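Local coordinates for protein phosphosugar isomerase (PDB 5UQI) that binds arabinose-5-phosphate and probably interconverts it with ribulose 5-phosphate, as an isomerase of the SIS family, at residues A[56-61]-A[95-100]; A[122-125]-A[130-133]; A[139-144]-A[158-163]; A[44-49]-A[63-68]. One frame throughout, in Å; residues are numbered along the deposited sequence.

Overall arrangement
After helices 3-25 and 32-41 the chain reaches the parallel sheet, and all four contacts belong to the SIS domain. Contact 4 comes first, bringing the end of helix 52-67 back onto strand 46-50. Before it closes, the same helix has opened contact 1, which spans 33 residues to strand 93-97, so the two cross. Contact 2 follows in series, a short loop between strand 120-124 and helix 130-134. Contact 3 then lays helix 156-175 over the residues that follow strand 137-140. Contacts 1, 3 and 4 pack helices against one face of the parallel sheet; contact 2 holds a helix on the opposite face.

Contact 1. Residues A[56-61]-A[95-100]; sequences IIARKL and ILISNS. With A5P (arabinose-5-phosphate), chain B.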
loop_
_atom_site.group_PDB
_atom_site.type_symbol
_atom_site.label_atom_id
_atom_site.label_comp_id
_atom_site.label_asym_id
_atom_site.label_seq_id
_atom_site.Cartn_x
_atom_site.Cartn_y
_atom_site.Cartn_z
ATOM N N ILE A 56 8.302 2.612 -2.641
ATOM C CA ILE A 56 8.196 2.665 -4.114
ATOM C C ILE A 56 6.815 2.133 -4.541
ATOM O O ILE A 56 6.157 2.738 -5.399
ATOM C CB ILE A 56 9.340 1.906 -4.803
ATOM C CG1 ILE A 56 10.657 2.528 -4.392
ATOM C CG2 ILE A 56 9.116 2.032 -6.324
ATOM C CD1 ILE A 56 11.875 1.677 -4.782
ATOM N N ILE A 57 6.370 1.051 -3.888
ATOM C CA ILE A 57 4.972 0.582 -4.166
ATOM C C ILE A 57 3.944 1.660 -3.744
ATOM O O ILE A 57 2.953 1.850 -4.469
ATOM C CB ILE A 57 4.714 -0.760 -3.441
ATOM C CG1 ILE A 57 5.667 -1.823 -4.004
ATOM C CG2 ILE A 57 3.245 -1.169 -3.648
ATOM C CD1 ILE A 57 5.715 -1.999 -5.505
ATOM N N ALA A 58 4.170 2.348 -2.624
ATOM C CA ALA A 58 3.292 3.448 -2.171
ATOM C C ALA A 58 3.214 4.543 -3.232
ATOM O O ALA A 58 2.133 5.070 -3.516
ATOM C CB ALA A 58 3.810 4.013 -0.842
ATOM N N ARG A 59 4.355 4.865 -3.876
ATOM C CA ARG A 59 4.375 5.864 -4.994
ATOM C C ARG A 59 3.480 5.335 -6.145
ATOM O O ARG A 59 2.720 6.132 -6.723
ATOM C CB ARG A 59 5.795 6.105 -5.572
ATOM C CG ARG A 59 6.665 6.980 -4.768
ATOM C CD ARG A 59 8.044 7.165 -5.469
ATOM N NE ARG A 59 9.072 6.458 -4.667
ATOM C CZ ARG A 59 10.059 6.987 -3.926
ATOM N NH1 ARG A 59 10.227 8.308 -3.828
ATOM N NH2 ARG A 59 10.917 6.172 -3.274
ATOM N N LYS A 60 3.615 4.035 -6.512
ATOM C CA LYS A 60 2.788 3.483 -7.577
ATOM C C LYS A 60 1.315 3.580 -7.202
ATOM O O LYS A 60 0.507 4.051 -8.040
ATOM C CB LYS A 60 3.175 2.009 -7.792
ATOM C CG LYS A 60 2.809 1.515 -9.212
ATOM C CD LYS A 60 1.291 1.256 -9.409
ATOM C CE LYS A 60 1.038 0.452 -10.686
ATOM N NZ LYS A 60 -0.460 0.159 -10.721
ATOM N N LEU A 61 0.975 3.198 -5.959
ATOM C CA LEU A 61 -0.436 3.195 -5.601
ATOM C C LEU A 61 -1.018 4.614 -5.544
ATOM O O LEU A 61 -2.175 4.820 -5.961
ATOM C CB LEU A 61 -0.601 2.509 -4.217
ATOM C CG LEU A 61 -0.256 1.011 -4.289
ATOM C CD1 LEU A 61 -0.508 0.436 -2.872
ATOM C CD2 LEU A 61 -1.206 0.274 -5.298
ATOM N N ILE A 95 -2.461 6.524 4.415
ATOM C CA ILE A 95 -2.223 5.099 4.398
ATOM C C ILE A 95 -0.736 4.912 4.586
ATOM O O ILE A 95 0.062 5.377 3.756
ATOM C CB ILE A 95 -2.653 4.436 3.059
ATOM C CG1 ILE A 95 -4.183 4.597 2.854
ATOM C CG2 ILE A 95 -2.228 3.004 3.000
ATOM C CD1 ILE A 95 -4.724 4.047 1.517
ATOM N N LEU A 96 -0.330 4.244 5.647
ATOM C CA LEU A 96 1.087 3.998 5.874
ATOM C C LEU A 96 1.395 2.542 5.544
ATOM O O LEU A 96 0.744 1.610 6.040
ATOM C CB LEU A 96 1.457 4.228 7.348
ATOM C CG LEU A 96 1.187 5.677 7.774
ATOM C CD1 LEU A 96 -0.103 5.803 8.632
ATOM C CD2 LEU A 96 2.386 6.292 8.492
ATOM N N ILE A 97 2.383 2.298 4.673
ATOM C CA ILE A 97 2.710 0.956 4.192
ATOM C C ILE A 97 4.021 0.519 4.757
ATOM O O ILE A 97 5.039 1.207 4.607
ATOM C CB ILE A 97 2.763 0.915 2.616
ATOM C CG1 ILE A 97 1.416 1.323 2.038
ATOM C CG2 ILE A 97 3.165 -0.524 2.204
ATOM C CD1 ILE A 97 1.407 1.213 0.486
ATOM N N SER A 98 3.996 -0.589 5.483
ATOM C CA SER A 98 5.224 -1.175 6.015
ATOM C C SER A 98 4.998 -2.679 6.178
ATOM O O SER A 98 4.098 -3.091 6.917
ATOM C CB SER A 98 5.533 -0.579 7.405
ATOM O OG SER A 98 6.587 -1.285 8.078
ATOM N N ASN A 99 5.786 -3.494 5.488
ATOM C CA ASN A 99 5.505 -4.930 5.542
ATOM C C ASN A 99 5.628 -5.437 6.997
ATOM O O ASN A 99 4.707 -6.106 7.525
ATOM C CB ASN A 99 6.398 -5.691 4.566
ATOM C CG ASN A 99 6.183 -7.212 4.657
ATOM O OD1 ASN A 99 7.117 -7.936 4.982
ATOM N ND2 ASN A 99 4.955 -7.675 4.455
ATOM N N SER A 100 6.736 -5.110 7.643
ATOM C CA SER A 100 6.887 -5.549 9.039
ATOM C C SER A 100 5.961 -4.798 9.984
ATOM O O SER A 100 5.566 -5.343 11.044
ATOM C CB SER A 100 8.308 -5.303 9.518
ATOM O OG SER A 100 8.636 -3.904 9.589
HETATM C C1 A5P B . 14.224 -3.262 2.385
HETATM O O1 A5P B . 13.985 -4.289 1.904
HETATM C C2 A5P B . 13.343 -2.153 2.032
HETATM O O2 A5P B . 13.276 -1.876 0.669
HETATM C C3 A5P B . 12.084 -2.539 2.680
HETATM O O3 A5P B . 10.921 -2.345 1.866
HETATM C C4 A5P B . 12.281 -1.534 3.785
HETATM O O4 A5P B . 13.252 -2.006 4.704
HETATM C C5 A5P B . 11.010 -1.209 4.508
HETATM O O5 A5P B . 10.569 -2.347 5.150
HETATM P P A5P B . 9.025 -2.325 5.558
HETATM O O1P A5P B . 8.156 -2.620 4.323
HETATM O O2P A5P B . 8.965 -3.531 6.635
HETATM O O3P A5P B . 8.715 -0.997 6.034
#
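Leading into the phosphosugar pocket of the SIS fold, strand 93-97 of the parallel sheet sends I97 onto helix 52-67 and then runs straight into the loop that holds the phosphate of arabinose-5-phosphate. Only the tip of I97 does the touching. With CG1 placed anti to the carbonyl carbon and the rest of the chain extended, CD1 reaches the helix and settles between two side chains one turn apart: A58 CB at 3.9 Å from I97 CD1, and L61 CD1 at 3.9 Å from the same I97 CD1. The contact is small, buried and wholly apolar. Past I97 the chain turns polar and divides its donors among the three phosphate oxygens. S98 OG donates to O3P of the sugar phosphate at 3.0 Å, and N99 N to O1P at 2.8 Å, with an N-H...O angle of 166°. S100 grips O2P twice, through its N at 2.9 Å and its OG at 3.0 Å. The hydroxyl can join the amide because chi1 of 66° sets OG between the backbone N and the carbonyl carbon. K53 N, S54 OG and T103 OG1 add further bonds to the ligand. Around the contact, L61 and I97 both touch F48 of strand 46-50, I97 also meets F123 of strand 120-124, and helix 156-175 lies alongside through I57 on S158 and L61 on D166.

Contact 2. Residues A[122-125]-A[130-133]; sequences SFTR and SLAI
L131 lies against the strand with its branched end, while A132 offers only its backbone and methyl group to the same row of side chains. In L131, CG stands anti to the backbone N (chi1 180°), which carries the isobutyl group from the helix to the strand. There L131 CG sits 3.7 Å from S122 CB, and L131 CD2 comes within 3.8 Å of T124 CG2, the two chains meeting at a slant. T124 turns its methyl to the leucine and its hydroxyl to the alanine: T124 OG1 is 3.9 Å from A132 CB. That hydroxyl has its polar partners in the turn that follows the strand, where it is hydrogen-bonded to S126 N and S129 OG. The S122 hydroxyl lies closer in, with OG 3.4 Å from A132 CA and 3.7 Å from A132 CB. This is van der Waals packing, with no hydrogen bond between the two segments. The helix is the crossover of a beta-alpha-beta unit that runs from strand 120-124 through helix 130-134 to the parallel strand 137-140, outermost in this chain's sheet. S122 and T124 alternate on the strand and face this helix, whereas the CB of F123 points away, its ring packing on I95, I97 and V139. On the leucine's flank, L131 also rests on L96 of strand 93-97 and on I106 and L107 of helix 104-107. A132 meets S138 of the strand that comes next.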
loop_
_atom_site.group_PDB
_atom_site.type_symbol
_atom_site.label_atom_id
_atom_site.label_comp_id
_atom_site.label_asym_id
_atom_site.label_seq_id
_atom_site.Cartn_x
_atom_site.Cartn_y
_atom_site.Cartn_z
ATOM N N SER A 122 -3.161 1.455 8.104
ATOM C CA SER A 122 -1.899 0.775 7.879
ATOM C C SER A 122 -2.077 -0.427 6.964
ATOM O O SER A 122 -3.090 -1.112 7.016
ATOM C CB SER A 122 -1.189 0.318 9.170
ATOM O OG SER A 122 -2.079 -0.637 9.876
ATOM N N PHE A 123 -1.088 -0.668 6.081
ATOM C CA PHE A 123 -1.006 -1.927 5.376
ATOM C C PHE A 123 0.241 -2.621 5.867
ATOM O O PHE A 123 1.386 -2.154 5.582
ATOM C CB PHE A 123 -0.788 -1.644 3.849
ATOM C CG PHE A 123 -2.000 -1.144 3.052
ATOM C CD1 PHE A 123 -3.206 -0.735 3.618
ATOM C CD2 PHE A 123 -1.858 -0.975 1.640
ATOM C CE1 PHE A 123 -4.266 -0.302 2.838
ATOM C CE2 PHE A 123 -2.914 -0.489 0.868
ATOM C CZ PHE A 123 -4.124 -0.182 1.444
ATOM N N THR A 124 0.116 -3.748 6.604
ATOM C CA THR A 124 1.253 -4.476 7.187
ATOM C C THR A 124 0.930 -5.957 7.154
ATOM O O THR A 124 -0.233 -6.299 6.906
ATOM C CB THR A 124 1.580 -4.068 8.658
ATOM O OG1 THR A 124 0.640 -4.692 9.571
ATOM C CG2 THR A 124 1.527 -2.512 8.869
ATOM N N ARG A 125 1.911 -6.761 7.506
ATOM C CA ARG A 125 1.698 -8.191 7.507
ATOM C C ARG A 125 0.998 -8.653 8.779
ATOM O O ARG A 125 0.721 -9.864 8.878
ATOM C CB ARG A 125 3.033 -8.897 7.302
ATOM C CG ARG A 125 3.907 -9.012 8.500
ATOM C CD ARG A 125 5.250 -9.654 8.118
ATOM N NE ARG A 125 6.135 -9.469 9.237
ATOM C CZ ARG A 125 7.461 -9.326 9.169
ATOM N NH1 ARG A 125 8.076 -9.313 7.987
ATOM N NH2 ARG A 125 8.169 -9.158 10.293
ATOM N N SER A 130 3.567 -2.755 15.561
ATOM C CA SER A 130 3.575 -1.433 16.166
ATOM C C SER A 130 2.780 -0.428 15.363
ATOM O O SER A 130 1.961 0.292 15.868
ATOM C CB SER A 130 5.011 -0.942 16.372
ATOM O OG SER A 130 5.714 -1.813 17.295
ATOM N N LEU A 131 3.021 -0.416 14.048
ATOM C CA LEU A 131 2.254 0.483 13.202
ATOM C C LEU A 131 0.726 0.218 13.192
ATOM O O LEU A 131 -0.065 1.132 13.330
ATOM C CB LEU A 131 2.769 0.385 11.719
ATOM C CG LEU A 131 2.024 1.292 10.745
ATOM C CD1 LEU A 131 2.156 2.763 11.073
ATOM C CD2 LEU A 131 2.602 1.054 9.330
ATOM N N ALA A 132 0.361 -1.057 13.034
ATOM C CA ALA A 132 -1.024 -1.465 12.949
ATOM C C ALA A 132 -1.806 -1.126 14.229
ATOM O O ALA A 132 -2.909 -0.628 14.130
ATOM C CB ALA A 132 -1.109 -2.923 12.631
ATOM N N ILE A 133 -1.137 -1.355 15.360
ATOM C CA ILE A 133 -1.722 -1.034 16.675
ATOM C C ILE A 133 -2.003 0.453 16.841
ATOM O O ILE A 133 -2.941 0.850 17.542
ATOM C CB ILE A 133 -0.758 -1.516 17.814
ATOM C CG1 ILE A 133 -0.800 -3.032 17.911
ATOM C CG2 ILE A 133 -1.086 -0.884 19.175
ATOM C CD1 ILE A 133 -2.142 -3.633 18.276
#

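Contact 3. Residues A[139-144]-A[158-163]; sequences VEIPVK and STVVLV
Apolar packing across the contact rests on I141 and V160, whose side chains run antiparallel past one another. I141 CG2 and V160 CG1 stand only 3.4 Å apart, tighter than usual for two methyl carbons. In both residues this methyl lies anti to the backbone N, which points the two methyls at each other across the interface. The other branch of I141 is extended, and its CD1 reaches the next residue of the helix, 4.2 Å from V161 CG2. V143, two residues further on, approaches V160 more loosely, with V143 CG2 at 4.3 Å from V160 CB; P142, between I141 and V143, has its CB pointing away. Thus I141 spans V160 and V161, and V160 meets both I141 and V143. Polar interactions do not cross between the segments. They keep each one in shape: the helix by its own ladder, such as L162 N to S158 O at 3.1 Å and V163 N to T159 O at 3.0 Å, and 139-144 by backbone bonds from V139 and I141 to the neighbouring strand 120-124. Nearby apolar contacts come from F123, which touches both I141 and V161, and from A20 and V24 of helix 3-25, which touch V160. A long helix laid on the face of a parallel sheet, here where strand 137-140 runs out, is characteristic of the layered alpha/beta fold of SIS domains.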
loop_
_atom_site.group_PDB
_atom_site.type_symbol
_atom_site.label_atom_id
_atom_site.label_comp_id
_atom_site.label_asym_id
_atom_site.label_seq_id
_atom_site.Cartn_x
_atom_site.Cartn_y
_atom_site.Cartn_z
ATOM N N VAL A 139 -5.086 -2.871 8.101
ATOM C CA VAL A 139 -5.395 -3.806 7.065
ATOM C C VAL A 139 -4.253 -4.801 7.052
ATOM O O VAL A 139 -3.057 -4.432 6.845
ATOM C CB VAL A 139 -5.476 -3.086 5.704
ATOM C CG1 VAL A 139 -5.716 -4.093 4.603
ATOM C CG2 VAL A 139 -6.555 -2.035 5.716
ATOM N N GLU A 140 -4.552 -6.079 7.240
ATOM C CA GLU A 140 -3.514 -7.096 7.361
ATOM C C GLU A 140 -3.389 -7.747 5.979
ATOM O O GLU A 140 -4.389 -8.197 5.373
ATOM C CB GLU A 140 -3.847 -8.109 8.477
ATOM C CG GLU A 140 -2.791 -9.169 8.709
ATOM C CD GLU A 140 -3.167 -10.072 9.896
ATOM O OE1 GLU A 140 -3.946 -10.995 9.612
ATOM O OE2 GLU A 140 -2.773 -9.859 11.080
ATOM N N ILE A 141 -2.183 -7.683 5.418
ATOM C CA ILE A 141 -1.910 -8.282 4.111
ATOM C C ILE A 141 -0.843 -9.333 4.399
ATOM O O ILE A 141 0.350 -9.024 4.387
ATOM C CB ILE A 141 -1.387 -7.236 3.115
ATOM C CG1 ILE A 141 -2.424 -6.084 2.998
ATOM C CG2 ILE A 141 -1.097 -7.943 1.765
ATOM C CD1 ILE A 141 -2.046 -4.938 2.084
ATOM N N PRO A 142 -1.281 -10.583 4.651
ATOM C CA PRO A 142 -0.360 -11.615 5.108
ATOM C C PRO A 142 0.615 -12.024 3.979
ATOM O O PRO A 142 0.207 -12.207 2.815
ATOM C CB PRO A 142 -1.305 -12.766 5.503
ATOM C CG PRO A 142 -2.474 -12.607 4.586
ATOM C CD PRO A 142 -2.603 -11.136 4.278
ATOM N N VAL A 143 1.891 -12.088 4.329
ATOM C CA VAL A 143 2.928 -12.546 3.422
ATOM C C VAL A 143 3.817 -13.494 4.220
ATOM O O VAL A 143 4.511 -13.068 5.142
ATOM C CB VAL A 143 3.766 -11.372 2.843
ATOM C CG1 VAL A 143 4.840 -11.907 1.881
ATOM C CG2 VAL A 143 2.869 -10.309 2.169
ATOM N N LYS A 144 3.764 -14.763 3.844
ATOM C CA LYS A 144 4.470 -15.888 4.486
ATOM C C LYS A 144 5.998 -15.786 4.464
ATOM O O LYS A 144 6.675 -15.990 5.491
ATOM C CB LYS A 144 4.029 -17.222 3.816
ATOM C CG LYS A 144 3.477 -17.130 2.360
ATOM C CD LYS A 144 4.532 -17.068 1.217
ATOM C CE LYS A 144 3.951 -17.388 -0.174
ATOM N NZ LYS A 144 4.928 -17.432 -1.321
ATOM N N SER A 158 6.179 -6.880 -1.693
ATOM C CA SER A 158 5.947 -5.665 -2.481
ATOM C C SER A 158 4.954 -5.955 -3.595
ATOM O O SER A 158 4.095 -5.105 -3.898
ATOM C CB SER A 158 7.322 -5.126 -3.002
ATOM O OG SER A 158 8.092 -6.246 -3.528
ATOM N N THR A 159 5.036 -7.129 -4.201
ATOM C CA THR A 159 4.094 -7.457 -5.254
ATOM C C THR A 159 2.706 -7.663 -4.683
ATOM O O THR A 159 1.782 -7.190 -5.286
ATOM C CB THR A 159 4.522 -8.719 -6.054
ATOM O OG1 THR A 159 5.719 -8.342 -6.778
ATOM C CG2 THR A 159 3.428 -9.222 -7.044
ATOM N N VAL A 160 2.564 -8.339 -3.520
ATOM C CA VAL A 160 1.222 -8.538 -2.995
ATOM C C VAL A 160 0.531 -7.202 -2.657
ATOM O O VAL A 160 -0.681 -7.002 -2.914
ATOM C CB VAL A 160 1.285 -9.420 -1.727
ATOM C CG1 VAL A 160 -0.077 -9.504 -1.119
ATOM C CG2 VAL A 160 1.717 -10.830 -2.143
ATOM N N VAL A 161 1.269 -6.295 -1.998
ATOM C CA VAL A 161 0.725 -4.997 -1.647
ATOM C C VAL A 161 0.330 -4.214 -2.931
ATOM O O VAL A 161 -0.718 -3.546 -2.948
ATOM C CB VAL A 161 1.718 -4.178 -0.799
ATOM C CG1 VAL A 161 1.083 -2.836 -0.485
ATOM C CG2 VAL A 161 1.888 -4.916 0.498
ATOM N N LEU A 162 1.135 -4.354 -3.989
ATOM C CA LEU A 162 0.758 -3.661 -5.239
ATOM C C LEU A 162 -0.549 -4.208 -5.795
ATOM O O LEU A 162 -1.421 -3.441 -6.182
ATOM C CB LEU A 162 1.877 -3.849 -6.297
ATOM C CG LEU A 162 1.576 -3.287 -7.701
ATOM C CD1 LEU A 162 1.363 -1.778 -7.664
ATOM C CD2 LEU A 162 2.770 -3.625 -8.582
ATOM N N VAL A 163 -0.685 -5.537 -5.803
ATOM C CA VAL A 163 -1.923 -6.116 -6.350
ATOM C C VAL A 163 -3.143 -5.741 -5.509
ATOM O O VAL A 163 -4.178 -5.321 -6.050
ATOM C CB VAL A 163 -1.769 -7.651 -6.446
ATOM C CG1 VAL A 163 -3.070 -8.307 -6.883
ATOM C CG2 VAL A 163 -0.694 -7.979 -7.485
#

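Contact 4. Residues A[44-49]-A[63-68]; sequences GKVVFI and ATFAST
The ring of F48 points its edge at the face of F65, a T-shaped pair with centroids 5.0 Å apart and planes at 86°. F48 CZ stands over the centre of the F65 ring, 3.7 Å above its plane. F48 CE1, the next atom along that edge, lies 4.0 Å from F65 CG. F65 CE1 and CD2 lie close to the plane of the F48 ring, so this edge of F48 meets the breadth of the F65 face. V46 adds a methyl obliquely, its CG1 4.2 Å from F65 CE2. It can do so because V46 and F48 alternate along the strand and both turn their CB toward the helix. Strand 46-50, helix 52-67 and strand 72-76 make up a beta-alpha-beta unit, and the contact joins the first strand to the last turns of the crossover helix. The turn between strand and helix includes G52 of the sugar-phosphate pocket. At the far end of the helix T68 leaves helical geometry. Its N bonds to F65 O at 3.2 Å, and its hydroxyl folds back on the last turn, T68 OG1 donating to T64 O at 2.8 Å from a position tilted 26° from the carbonyl plane. F48 packs further on I95 and I97 of strand 93-97. F65 also touches V168 and A169 of helix 156-175, and S72 of strand 72-76 touches both phenylalanines.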
loop_
_atom_site.group_PDB
_atom_site.type_symbol
_atom_site.label_atom_id
_atom_site.label_comp_id
_atom_site.label_asym_id
_atom_site.label_seq_id
_atom_site.Cartn_x
_atom_site.Cartn_y
_atom_site.Cartn_z
ATOM N N GLY A 44 -10.534 14.864 1.442
ATOM C CA GLY A 44 -9.283 15.499 0.987
ATOM C C GLY A 44 -8.563 14.498 0.074
ATOM O O GLY A 44 -9.197 13.851 -0.744
ATOM N N LYS A 45 -7.246 14.423 0.207
ATOM C CA LYS A 45 -6.474 13.486 -0.577
ATOM C C LYS A 45 -6.104 12.257 0.247
ATOM O O LYS A 45 -6.061 12.324 1.475
ATOM C CB LYS A 45 -5.191 14.191 -1.013
ATOM C CG LYS A 45 -5.572 15.413 -1.892
ATOM C CD LYS A 45 -4.480 15.840 -2.850
ATOM C CE LYS A 45 -4.690 17.275 -3.262
ATOM N NZ LYS A 45 -5.737 17.372 -4.300
ATOM N N VAL A 46 -5.876 11.130 -0.435
ATOM C CA VAL A 46 -5.324 9.936 0.189
ATOM C C VAL A 46 -3.801 10.037 0.125
ATOM O O VAL A 46 -3.244 10.074 -0.955
ATOM C CB VAL A 46 -5.842 8.627 -0.471
ATOM C CG1 VAL A 46 -5.211 7.389 0.141
ATOM C CG2 VAL A 46 -7.390 8.587 -0.425
ATOM N N VAL A 47 -3.168 10.118 1.292
ATOM C CA VAL A 47 -1.696 10.352 1.307
ATOM C C VAL A 47 -1.058 9.052 1.671
ATOM O O VAL A 47 -1.314 8.484 2.742
ATOM C CB VAL A 47 -1.325 11.423 2.319
ATOM C CG1 VAL A 47 0.197 11.599 2.355
ATOM C CG2 VAL A 47 -2.031 12.727 2.000
ATOM N N PHE A 48 -0.215 8.533 0.758
ATOM C CA PHE A 48 0.486 7.272 1.026
ATOM C C PHE A 48 1.871 7.585 1.571
ATOM O O PHE A 48 2.563 8.472 1.034
ATOM C CB PHE A 48 0.678 6.462 -0.286
ATOM C CG PHE A 48 -0.542 5.748 -0.753
ATOM C CD1 PHE A 48 -1.471 6.399 -1.567
ATOM C CD2 PHE A 48 -0.706 4.373 -0.420
ATOM C CE1 PHE A 48 -2.635 5.704 -2.012
ATOM C CE2 PHE A 48 -1.855 3.679 -0.878
ATOM C CZ PHE A 48 -2.767 4.330 -1.710
ATOM N N ILE A 49 2.276 6.830 2.605
ATOM C CA ILE A 49 3.598 7.061 3.203
ATOM C C ILE A 49 4.286 5.709 3.302
ATOM O O ILE A 49 3.709 4.687 3.753
ATOM C CB ILE A 49 3.448 7.651 4.666
ATOM C CG1 ILE A 49 2.750 9.001 4.584
ATOM C CG2 ILE A 49 4.843 7.749 5.305
ATOM C CD1 ILE A 49 2.618 9.702 5.970
ATOM N N ALA A 63 -0.176 7.042 -7.462
ATOM C CA ALA A 63 -0.377 7.440 -8.839
ATOM C C ALA A 63 -1.595 6.702 -9.430
ATOM O O ALA A 63 -2.387 7.310 -10.134
ATOM C CB ALA A 63 0.909 7.168 -9.645
ATOM N N THR A 64 -1.745 5.425 -9.085
ATOM C CA THR A 64 -2.886 4.612 -9.618
ATOM C C THR A 64 -4.215 5.122 -9.025
ATOM O O THR A 64 -5.202 5.266 -9.754
ATOM C CB THR A 64 -2.600 3.151 -9.298
ATOM O OG1 THR A 64 -1.630 2.759 -10.317
ATOM C CG2 THR A 64 -3.822 2.297 -9.573
ATOM N N PHE A 65 -4.222 5.451 -7.723
ATOM C CA PHE A 65 -5.450 6.023 -7.154
ATOM C C PHE A 65 -5.793 7.287 -7.905
ATOM O O PHE A 65 -6.942 7.473 -8.344
ATOM C CB PHE A 65 -5.223 6.391 -5.637
ATOM C CG PHE A 65 -5.573 5.274 -4.678
ATOM C CD1 PHE A 65 -5.087 3.936 -4.816
ATOM C CD2 PHE A 65 -6.311 5.615 -3.570
ATOM C CE1 PHE A 65 -5.492 2.934 -3.912
ATOM C CE2 PHE A 65 -6.664 4.621 -2.643
ATOM C CZ PHE A 65 -6.257 3.313 -2.821
ATOM N N ALA A 66 -4.813 8.185 -8.102
ATOM C CA ALA A 66 -5.110 9.469 -8.732
ATOM C C ALA A 66 -5.612 9.308 -10.169
ATOM O O ALA A 66 -6.573 10.021 -10.602
ATOM C CB ALA A 66 -3.857 10.333 -8.747
ATOM N N SER A 67 -4.974 8.420 -10.895
ATOM C CA SER A 67 -5.258 8.229 -12.349
ATOM C C SER A 67 -6.609 7.592 -12.540
ATOM O O SER A 67 -7.133 7.714 -13.659
ATOM C CB SER A 67 -4.188 7.382 -12.998
ATOM O OG SER A 67 -4.154 6.119 -12.489
ATOM N N THR A 68 -7.150 6.990 -11.497
ATOM C CA THR A 68 -8.463 6.307 -11.596
ATOM C C THR A 68 -9.516 7.032 -10.783
ATOM O O THR A 68 -10.587 6.438 -10.565
ATOM C CB THR A 68 -8.363 4.858 -11.184
ATOM O OG1 THR A 68 -7.947 4.762 -9.818
ATOM C CG2 THR A 68 -7.346 4.063 -12.049
#